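Local coordinates for thymocyte nuclear protein 1 (Leishmania major, PDB 2AR1), which is of unknown function but carries an EVE domain of the PUA clan, and so may recognise modified bases in nucleic acids, at residues T92-T97 and P103-E108. Numbering follows the deposited sequence.
Sequences TALDKT and PKATKE
Leu94 reaches Ala105 and the backbone beyond it because its CG stands anti to its own carbonyl carbon, beside the backbone N (chi1 -51°), and chi2 near 180° then splays the two methyls along the facing chain. CD2 does most of the touching: it lies 3.9 Å from Ala105 CB and 3.7 Å from Ala105 O, and rests against the carbonyl carbon of Thr106. The other branch sits farther along, with Leu94 CD1 4.1 Å from Lys107 CA, so one forked side chain spans three successive residues. A branched, flexible apolar group suits this place, since it can lie along a backbone extended through Ala105 and Thr106, where the Thr106 and Lys107 side chains start away from it.

Ala93 and Ala105 point their methyls at each other, and the two CB atoms meet at 4.0 Å. Small residues fit here, because Ala93 CA and Ala105 CA are 6.4 Å apart and two single methyls fill that separation. The side chains meet by apolar contact, one leucine methyl also lying against the Ala105 carbonyl, and 173 Å² is buried in all.

The turn that follows Leu94 is shaped by polar bonds. Asp95 N closes the 3-10 turn on Thr92 O, and Asp95 OD1 then takes the backbone N of Thr97 at 2.9 Å, an Asx turn. Thr97 OG1 also bonds to Asp95 OD1, at 2.7 Å, from the same face of the carboxylate. Aspartate is short enough to turn back on its own chain, and the threonine hydroxyl adds a donor beside the backbone N-H.

Ala93 is also tied to Asp102 by backbone hydrogen bonding, and its side chain touches Arg48, Asn110 and Trp112. Both segments belong to the long connection between the antiparallel neighbours 76-89 and 113-128, folding it against itself at the surface, the contact's centre about 22 Å from the centre of the chain.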
loop_
_atom_site.group_PDB
_atom_site.type_symbol
_atom_site.label_atom_id
_atom_site.label_comp_id
_atom_site.label_asym_id
_atom_site.label_seq_id
_atom_site.Cartn_x
_atom_site.Cartn_y
_atom_site.Cartn_z
ATOM N N THR A 92 16.367 -5.155 0.644
ATOM C CA THR A 92 16.063 -6.190 1.600
ATOM C C THR A 92 16.137 -7.572 0.960
ATOM O O THR A 92 16.388 -8.547 1.638
ATOM C CB THR A 92 14.688 -5.970 2.333
ATOM O OG1 THR A 92 13.597 -6.061 1.419
ATOM C CG2 THR A 92 14.632 -4.600 2.950
ATOM N N ALA A 93 16.018 -7.657 -0.351
ATOM C CA ALA A 93 16.145 -8.945 -1.008
ATOM C C ALA A 93 17.541 -9.549 -0.788
ATOM O O ALA A 93 17.737 -10.774 -0.936
ATOM C CB ALA A 93 15.899 -8.795 -2.578
ATOM N N LEU A 94 18.526 -8.682 -0.540
ATOM C CA LEU A 94 19.920 -9.086 -0.302
ATOM C C LEU A 94 20.275 -9.196 1.201
ATOM O O LEU A 94 21.401 -9.574 1.556
ATOM C CB LEU A 94 20.868 -8.074 -0.958
ATOM C CG LEU A 94 20.590 -7.749 -2.427
ATOM C CD1 LEU A 94 21.557 -6.664 -2.920
ATOM C CD2 LEU A 94 20.685 -8.966 -3.267
ATOM N N ASP A 95 19.329 -8.874 2.087
ATOM C CA ASP A 95 19.584 -8.960 3.509
ATOM C C ASP A 95 19.283 -10.384 3.973
ATOM O O ASP A 95 18.128 -10.789 4.098
ATOM C CB ASP A 95 18.721 -7.944 4.225
ATOM C CG ASP A 95 18.911 -7.947 5.711
ATOM O OD1 ASP A 95 19.661 -8.780 6.259
ATOM O OD2 ASP A 95 18.293 -7.066 6.292
ATOM N N LYS A 96 20.343 -11.119 4.256
ATOM C CA LYS A 96 20.244 -12.510 4.679
ATOM C C LYS A 96 19.509 -12.702 5.993
ATOM O O LYS A 96 19.077 -13.803 6.252
ATOM C CB LYS A 96 21.621 -13.150 4.763
ATOM C CG LYS A 96 22.171 -13.598 3.391
ATOM C CD LYS A 96 22.798 -15.026 3.401
ATOM C CE LYS A 96 21.746 -16.167 3.543
ATOM N NZ LYS A 96 20.886 -16.116 4.820
ATOM N N THR A 97 19.367 -11.649 6.803
ATOM C CA THR A 97 18.605 -11.683 8.084
ATOM C C THR A 97 17.117 -11.339 7.963
ATOM O O THR A 97 16.356 -11.453 8.960
ATOM C CB THR A 97 19.201 -10.692 9.105
ATOM O OG1 THR A 97 18.885 -9.339 8.742
ATOM C CG2 THR A 97 20.675 -10.904 9.293
ATOM N N PRO A 103 17.143 -15.612 -2.096
ATOM C CA PRO A 103 18.374 -16.394 -2.303
ATOM C C PRO A 103 18.999 -16.225 -3.668
ATOM O O PRO A 103 20.186 -16.514 -3.850
ATOM C CB PRO A 103 17.904 -17.850 -2.166
ATOM C CG PRO A 103 16.694 -17.801 -1.343
ATOM C CD PRO A 103 16.059 -16.438 -1.541
ATOM N N LYS A 104 18.202 -15.762 -4.618
ATOM C CA LYS A 104 18.629 -15.693 -5.988
ATOM C C LYS A 104 18.731 -14.286 -6.554
ATOM O O LYS A 104 18.896 -14.118 -7.761
ATOM C CB LYS A 104 17.643 -16.492 -6.822
ATOM C CG LYS A 104 16.299 -15.832 -7.040
ATOM C CD LYS A 104 15.164 -16.851 -7.202
ATOM C CE LYS A 104 13.843 -16.144 -7.525
ATOM N NZ LYS A 104 12.748 -17.121 -7.815
ATOM N N ALA A 105 18.587 -13.282 -5.697
ATOM C CA ALA A 105 18.762 -11.896 -6.105
ATOM C C ALA A 105 20.245 -11.576 -6.014
ATOM O O ALA A 105 20.957 -12.139 -5.176
ATOM C CB ALA A 105 17.950 -10.938 -5.190
ATOM N N THR A 106 20.680 -10.648 -6.862
ATOM C CA THR A 106 22.062 -10.204 -6.933
ATOM C C THR A 106 22.116 -8.685 -6.776
ATOM O O THR A 106 21.125 -8.007 -7.004
ATOM C CB THR A 106 22.678 -10.604 -8.317
ATOM O OG1 THR A 106 22.309 -11.951 -8.637
ATOM C CG2 THR A 106 24.192 -10.480 -8.317
ATOM N N LYS A 107 23.280 -8.156 -6.390
ATOM C CA LYS A 107 23.557 -6.712 -6.499
ATOM C C LYS A 107 23.166 -6.204 -7.906
ATOM O O LYS A 107 22.490 -5.175 -8.042
ATOM C CB LYS A 107 25.054 -6.411 -6.208
ATOM C CG LYS A 107 26.043 -6.924 -7.297
ATOM C CD LYS A 107 27.516 -7.087 -6.884
ATOM C CE LYS A 107 28.226 -5.747 -6.638
ATOM N NZ LYS A 107 28.378 -4.904 -7.870
ATOM N N GLU A 108 23.543 -6.967 -8.933
ATOM C CA GLU A 108 23.397 -6.568 -10.346
ATOM C C GLU A 108 22.104 -7.030 -11.010
ATOM O O GLU A 108 21.694 -6.456 -12.009
ATOM C CB GLU A 108 24.561 -7.116 -11.177
ATOM C CG GLU A 108 25.911 -6.991 -10.530
ATOM C CD GLU A 108 26.935 -7.834 -11.208
ATOM O OE1 GLU A 108 26.747 -9.074 -11.217
ATOM O OE2 GLU A 108 27.921 -7.265 -11.731
#